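PDB 1SFS: hypothetical protein from Geobacillus stearothermophilus, which is of unknown function but has a glycoside hydrolase-like domain of the Rv2525c type and may be a bacterial lysozyme. Local coordinates for residues Gly31-Gln36 with Val214-Arg219; Trp56-Ser61 with Arg72-Arg77. One frame throughout, in Å; residues are numbered along the deposited sequence.

Contact 1. Residues Gly31-Gln36 with Val214-Arg219; sequences GVDSAQ and VWQYGR
The carboxylate of Asp33 and the carboxamide of Gln216 meet with their planes 34° apart. Gln216 NE2 gives a hydrogen to Asp33 OD2 over 2.9 Å; the oxygen lies almost exactly in the amide plane, but the nitrogen reaches it on the syn side from 25° out of the carboxylate plane. At the other end of the amide, the Arg219 guanidinium turns its edge to Gln216 OE1, and its NE stands 3.0 Å from OE1 in a nearly straight bond, above the carbonyl plane rather than on a lone pair. One face of the Trp215 indole is covered by Tyr217 CB, 3.5 Å above the ring centre. Strands 29-33 and 211-218 are not neighbours: strand 227-231, the last of the sheet, runs between them and pairs with both, so that the sheet closes on its first strand, in keeping with a glycoside hydrolase-like beta/alpha barrel. A classic beta bulge at Tyr217 and Gly218 faces Thr228 of that strand. From it Asn229 gives Asp33 OD2 a second hydrogen bond, while Tyr155 is a further partner of Gln216 OE1, so both ends of the amide are held and its rotation is fixed. Gln216 gets there with CG anti to the backbone N (chi1 -167°) and an extended chain, crossing Asp33 at about a right angle. Water 1 lies 3.0 Å from Gln216 NE2, which donates to it, and itself donates weakly to Asp33 OD1.

Contact 2. Residues Trp56-Ser61 with Arg72-Arg77; sequences WGRYLS and RDEIVR
In the beta-alpha-beta unit formed by strand 55-59, helix 72-80 and strand 84-89, a buried salt bridge between Arg58 and Glu74 ties the first strand to its helix. The guanidinium takes the carboxylate side-on, with one nitrogen for each oxygen. Arg58 NE reaches Glu74 OE1 at 2.7 Å with an N-H...O angle of 178°, and Arg58 NH2 reaches Glu74 OE2 at 3.0 Å. Both oxygens are approached on their syn sides, and the two groups lie nearly in one plane, 17° apart, which lets both bonds run almost straight. The side chains arrive in different shapes. Glu74 stretches out from the helix with CG anti to its N and every later bond extended, whereas Arg58 folds at chi2 and chi3 and so turns its NE side to the helix. The backbones stay well apart: the nearest CA atoms, of Arg58 and Ile75, are 9.6 Å from each other, and the two long side chains bridge the gap. Arg58 NH1, which takes no part in the bridge, bonds to Ser34 O, while NH2 has a second acceptor in Glu68 O and Glu74 OE1 a second donor in Val38 N. Such bonding probably keeps both charges in place although they are buried. Through Ser34 and Val38 the bridge lies beside the loop after strand 29-33, with Leu70, in the link leading to helix 72-80, packing against Arg58, and strand 84-89 pairing with strand 55-59 along its backbone.

The two contacts lie about 14 Å apart, centre to centre, and meet through neighbouring strands of one sheet, 29-33 for contact 1 and 55-59 for contact 2. Val32 O and Gly57 N, 2.8 Å apart, probably share a hydrogen bond of that pairing, and a probable side-chain hydrogen bond between Ser34 OG and Trp56 NE1, at 2.9 Å, adds to it. Along the chain contact 2 is nested inside contact 1: residues 56-61 and 72-77 both fall between 31-36 and 214-219. Contact 2 is thus local, binding a strand to the next helix, whereas contact 1 brings together the early and late parts of the chain where the sheet closes on itself.

Contact 1. Residues Gly31-Gln36 with Val214-Arg219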
loop_
_atom_site.group_PDB
_atom_site.type_symbol
_atom_site.label_atom_id
_atom_site.label_comp_id
_atom_site.label_asym_id
_atom_site.label_seq_id
_atom_site.Cartn_x
_atom_site.Cartn_y
_atom_site.Cartn_z
ATOM N N GLY A 31 2.740 -10.024 6.568
ATOM C CA GLY A 31 3.430 -8.789 6.904
ATOM C C GLY A 31 2.544 -7.853 7.674
ATOM O O GLY A 31 1.464 -8.226 8.107
ATOM N N VAL A 32 3.072 -6.639 7.885
ATOM C CA VAL A 32 2.391 -5.675 8.726
ATOM C C VAL A 32 2.478 -4.292 8.087
ATOM O O VAL A 32 3.115 -4.128 7.046
ATOM C CB VAL A 32 2.995 -5.636 10.172
ATOM C CG1 VAL A 32 2.818 -6.997 10.835
ATOM C CG2 VAL A 32 4.436 -5.180 10.167
ATOM N N ASP A 33 1.844 -3.307 8.681
ATOM C CA ASP A 33 2.050 -1.918 8.310
ATOM C C ASP A 33 1.880 -1.076 9.593
ATOM O O ASP A 33 1.218 -1.507 10.543
ATOM C CB ASP A 33 1.113 -1.461 7.179
ATOM C CG ASP A 33 -0.330 -1.498 7.534
ATOM O OD1 ASP A 33 -0.767 -0.529 8.242
ATOM O OD2 ASP A 33 -1.038 -2.451 7.153
ATOM N N SER A 34 2.462 0.115 9.582
ATOM C CA SER A 34 2.325 1.003 10.720
ATOM C C SER A 34 2.453 2.456 10.312
ATOM O O SER A 34 3.248 2.831 9.459
ATOM C CB SER A 34 3.363 0.677 11.788
ATOM O OG SER A 34 4.694 0.844 11.353
ATOM N N ALA A 35 1.701 3.293 11.031
ATOM C CA ALA A 35 1.827 4.727 10.920
ATOM C C ALA A 35 3.178 5.236 11.416
ATOM O O ALA A 35 3.730 6.178 10.896
ATOM C CB ALA A 35 0.720 5.390 11.696
ATOM N N GLN A 36 3.703 4.585 12.456
ATOM C CA GLN A 36 4.949 5.043 13.079
ATOM C C GLN A 36 6.154 4.316 12.482
ATOM O O GLN A 36 6.089 3.258 11.867
ATOM C CB GLN A 36 4.822 4.994 14.605
ATOM C CG GLN A 36 4.951 3.603 15.080
ATOM C CD GLN A 36 4.565 3.535 16.571
ATOM O OE1 GLN A 36 3.423 3.567 16.975
ATOM N NE2 GLN A 36 5.558 3.363 17.445
ATOM N N VAL A 214 -2.184 -7.747 -2.244
ATOM C CA VAL A 214 -2.029 -7.478 -0.823
ATOM C C VAL A 214 -3.404 -7.411 -0.200
ATOM O O VAL A 214 -4.339 -6.917 -0.834
ATOM C CB VAL A 214 -1.233 -6.189 -0.508
ATOM C CG1 VAL A 214 -0.512 -6.328 0.824
ATOM C CG2 VAL A 214 -0.289 -5.794 -1.635
ATOM N N TRP A 215 -3.533 -7.827 1.056
ATOM C CA TRP A 215 -4.785 -7.846 1.769
ATOM C C TRP A 215 -4.534 -7.409 3.217
ATOM O O TRP A 215 -3.829 -8.130 3.956
ATOM C CB TRP A 215 -5.372 -9.257 1.755
ATOM C CG TRP A 215 -6.648 -9.396 2.502
ATOM C CD1 TRP A 215 -7.622 -8.480 2.721
ATOM C CD2 TRP A 215 -7.111 -10.581 3.165
ATOM N NE1 TRP A 215 -8.633 -9.009 3.458
ATOM C CE2 TRP A 215 -8.338 -10.306 3.754
ATOM C CE3 TRP A 215 -6.556 -11.856 3.325
ATOM C CZ2 TRP A 215 -9.048 -11.259 4.490
ATOM C CZ3 TRP A 215 -7.248 -12.808 4.057
ATOM C CH2 TRP A 215 -8.473 -12.498 4.622
ATOM N N GLN A 216 -5.101 -6.309 3.641
ATOM C CA GLN A 216 -5.075 -5.890 5.049
ATOM C C GLN A 216 -6.257 -6.597 5.726
ATOM O O GLN A 216 -7.396 -6.161 5.586
ATOM C CB GLN A 216 -5.132 -4.402 5.188
ATOM C CG GLN A 216 -4.793 -3.943 6.603
ATOM C CD GLN A 216 -4.950 -2.461 6.692
ATOM O OE1 GLN A 216 -6.091 -1.980 6.545
ATOM N NE2 GLN A 216 -3.859 -1.748 6.880
ATOM N N TYR A 217 -5.978 -7.687 6.429
ATOM C CA TYR A 217 -7.048 -8.460 7.019
ATOM C C TYR A 217 -7.393 -8.067 8.444
ATOM O O TYR A 217 -8.414 -8.514 8.979
ATOM C CB TYR A 217 -6.739 -9.959 6.919
ATOM C CG TYR A 217 -5.660 -10.446 7.817
ATOM C CD1 TYR A 217 -5.938 -10.902 9.084
ATOM C CD2 TYR A 217 -4.337 -10.559 7.421
ATOM C CE1 TYR A 217 -4.948 -11.379 9.925
ATOM C CE2 TYR A 217 -3.337 -11.026 8.236
ATOM C CZ TYR A 217 -3.640 -11.458 9.510
ATOM O OH TYR A 217 -2.644 -11.929 10.315
ATOM N N GLY A 218 -6.568 -7.213 9.059
ATOM C CA GLY A 218 -6.874 -6.720 10.366
ATOM C C GLY A 218 -6.193 -5.400 10.640
ATOM O O GLY A 218 -5.092 -5.147 10.125
ATOM N N ARG A 219 -6.814 -4.558 11.454
ATOM C CA ARG A 219 -6.240 -3.294 11.878
ATOM C C ARG A 219 -6.057 -3.298 13.385
ATOM O O ARG A 219 -6.877 -3.879 14.128
ATOM C CB ARG A 219 -7.116 -2.089 11.453
ATOM C CG ARG A 219 -7.126 -1.855 9.968
ATOM C CD ARG A 219 -8.023 -0.658 9.649
ATOM N NE ARG A 219 -7.987 -0.353 8.239
ATOM C CZ ARG A 219 -8.809 0.561 7.697
ATOM N NH1 ARG A 219 -9.729 1.261 8.343
ATOM N NH2 ARG A 219 -8.664 0.757 6.401
HETATM O O HOH W 1 -3.292 1.143 6.670
#

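Contact 2. Residues Trp56-Ser61 with Arg72-Arg77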
loop_
_atom_site.group_PDB
_atom_site.type_symbol
_atom_site.label_atom_id
_atom_site.label_comp_id
_atom_site.label_asym_id
_atom_site.label_seq_id
_atom_site.Cartn_x
_atom_site.Cartn_y
_atom_site.Cartn_z
ATOM N N TRP A 56 6.682 -4.616 5.295
ATOM C CA TRP A 56 6.220 -3.649 6.301
ATOM C C TRP A 56 5.761 -2.410 5.565
ATOM O O TRP A 56 6.576 -1.705 4.944
ATOM C CB TRP A 56 7.320 -3.376 7.310
ATOM C CG TRP A 56 6.826 -2.775 8.613
ATOM C CD1 TRP A 56 6.021 -1.692 8.786
ATOM C CD2 TRP A 56 7.133 -3.254 9.931
ATOM N NE1 TRP A 56 5.784 -1.489 10.117
ATOM C CE2 TRP A 56 6.456 -2.414 10.831
ATOM C CE3 TRP A 56 7.875 -4.318 10.422
ATOM C CZ2 TRP A 56 6.545 -2.614 12.212
ATOM C CZ3 TRP A 56 7.961 -4.508 11.790
ATOM C CH2 TRP A 56 7.298 -3.655 12.660
ATOM N N GLY A 57 4.473 -2.114 5.598
ATOM C CA GLY A 57 3.910 -0.928 4.982
ATOM C C GLY A 57 4.261 0.321 5.798
ATOM O O GLY A 57 4.059 0.352 7.003
ATOM N N ARG A 58 4.782 1.308 5.105
ATOM C CA ARG A 58 5.235 2.544 5.709
ATOM C C ARG A 58 4.976 3.701 4.776
ATOM O O ARG A 58 4.870 3.552 3.561
ATOM C CB ARG A 58 6.737 2.467 6.010
ATOM C CG ARG A 58 7.081 1.541 7.165
ATOM C CD ARG A 58 6.586 2.079 8.531
ATOM N NE ARG A 58 7.306 3.313 8.821
ATOM C CZ ARG A 58 6.827 4.531 8.809
ATOM N NH1 ARG A 58 5.505 4.771 8.690
ATOM N NH2 ARG A 58 7.666 5.537 8.933
ATOM N N TYR A 59 4.893 4.896 5.354
ATOM C CA TYR A 59 4.461 6.096 4.633
ATOM C C TYR A 59 5.617 6.881 4.094
ATOM O O TYR A 59 6.634 7.125 4.750
ATOM C CB TYR A 59 3.557 6.952 5.570
ATOM C CG TYR A 59 2.330 6.192 5.885
ATOM C CD1 TYR A 59 2.276 5.283 6.940
ATOM C CD2 TYR A 59 1.206 6.250 5.061
ATOM C CE1 TYR A 59 1.147 4.534 7.194
ATOM C CE2 TYR A 59 0.073 5.531 5.302
ATOM C CZ TYR A 59 0.021 4.666 6.367
ATOM O OH TYR A 59 -1.071 3.892 6.632
ATOM N N LEU A 60 5.467 7.379 2.864
ATOM C CA LEU A 60 6.475 8.157 2.165
ATOM C C LEU A 60 6.696 9.542 2.759
ATOM O O LEU A 60 7.793 10.097 2.544
ATOM C CB LEU A 60 6.117 8.282 0.700
ATOM C CG LEU A 60 6.303 7.006 -0.126
ATOM C CD1 LEU A 60 5.621 7.141 -1.474
ATOM C CD2 LEU A 60 7.763 6.665 -0.354
ATOM N N SER A 61 5.695 10.094 3.405
ATOM C CA SER A 61 5.816 11.458 3.946
ATOM C C SER A 61 5.010 11.561 5.233
ATOM O O SER A 61 4.176 10.710 5.612
ATOM C CB SER A 61 5.434 12.466 2.889
ATOM O OG SER A 61 4.068 12.363 2.570
ATOM N N ARG A 72 15.809 7.423 5.158
ATOM C CA ARG A 72 16.800 6.478 4.687
ATOM C C ARG A 72 17.289 5.597 5.812
ATOM O O ARG A 72 17.476 4.380 5.618
ATOM C CB ARG A 72 17.959 7.212 3.985
ATOM C CG ARG A 72 17.514 7.783 2.655
ATOM C CD ARG A 72 18.732 8.213 1.882
ATOM N NE ARG A 72 18.485 8.666 0.545
ATOM C CZ ARG A 72 19.039 8.233 -0.582
ATOM N NH1 ARG A 72 19.917 7.245 -0.643
ATOM N NH2 ARG A 72 18.647 8.844 -1.708
ATOM N N ASP A 73 17.549 6.119 7.007
ATOM C CA ASP A 73 18.013 5.334 8.151
ATOM C C ASP A 73 17.010 4.222 8.512
ATOM O O ASP A 73 17.342 3.074 8.792
ATOM C CB ASP A 73 18.262 6.217 9.349
ATOM C CG ASP A 73 19.540 7.036 9.276
ATOM O OD1 ASP A 73 19.741 7.874 10.161
ATOM O OD2 ASP A 73 20.343 6.817 8.367
ATOM N N GLU A 74 15.717 4.580 8.484
ATOM C CA GLU A 74 14.720 3.575 8.760
ATOM C C GLU A 74 14.709 2.494 7.672
ATOM O O GLU A 74 14.571 1.313 8.016
ATOM C CB GLU A 74 13.358 4.244 8.868
ATOM C CG GLU A 74 12.245 3.267 9.165
ATOM C CD GLU A 74 10.842 3.821 9.173
ATOM O OE1 GLU A 74 9.938 3.013 9.412
ATOM O OE2 GLU A 74 10.640 5.045 8.949
ATOM N N ILE A 75 14.815 2.864 6.412
ATOM C CA ILE A 75 14.850 1.840 5.373
ATOM C C ILE A 75 16.012 0.884 5.560
ATOM O O ILE A 75 15.847 -0.322 5.406
ATOM C CB ILE A 75 14.856 2.530 3.984
ATOM C CG1 ILE A 75 13.491 3.236 3.765
ATOM C CG2 ILE A 75 15.196 1.533 2.900
ATOM C CD1 ILE A 75 13.446 4.097 2.543
ATOM N N VAL A 76 17.194 1.422 5.891
ATOM C CA VAL A 76 18.341 0.586 6.144
ATOM C C VAL A 76 18.019 -0.404 7.241
ATOM O O VAL A 76 18.331 -1.617 7.151
ATOM C CB VAL A 76 19.588 1.433 6.535
ATOM C CG1 VAL A 76 20.674 0.589 7.157
ATOM C CG2 VAL A 76 20.101 2.176 5.301
ATOM N N ARG A 77 17.409 0.053 8.323
ATOM C CA ARG A 77 17.120 -0.916 9.373
ATOM C C ARG A 77 16.121 -1.993 8.942
ATOM O O ARG A 77 16.302 -3.182 9.207
ATOM C CB ARG A 77 16.660 -0.120 10.591
ATOM C CG ARG A 77 16.261 -1.045 11.721
ATOM C CD ARG A 77 16.059 -0.293 13.034
ATOM N NE ARG A 77 15.169 0.830 12.853
ATOM C CZ ARG A 77 15.423 2.116 12.710
ATOM N NH1 ARG A 77 14.469 2.953 12.528
ATOM N NH2 ARG A 77 16.689 2.561 12.786
#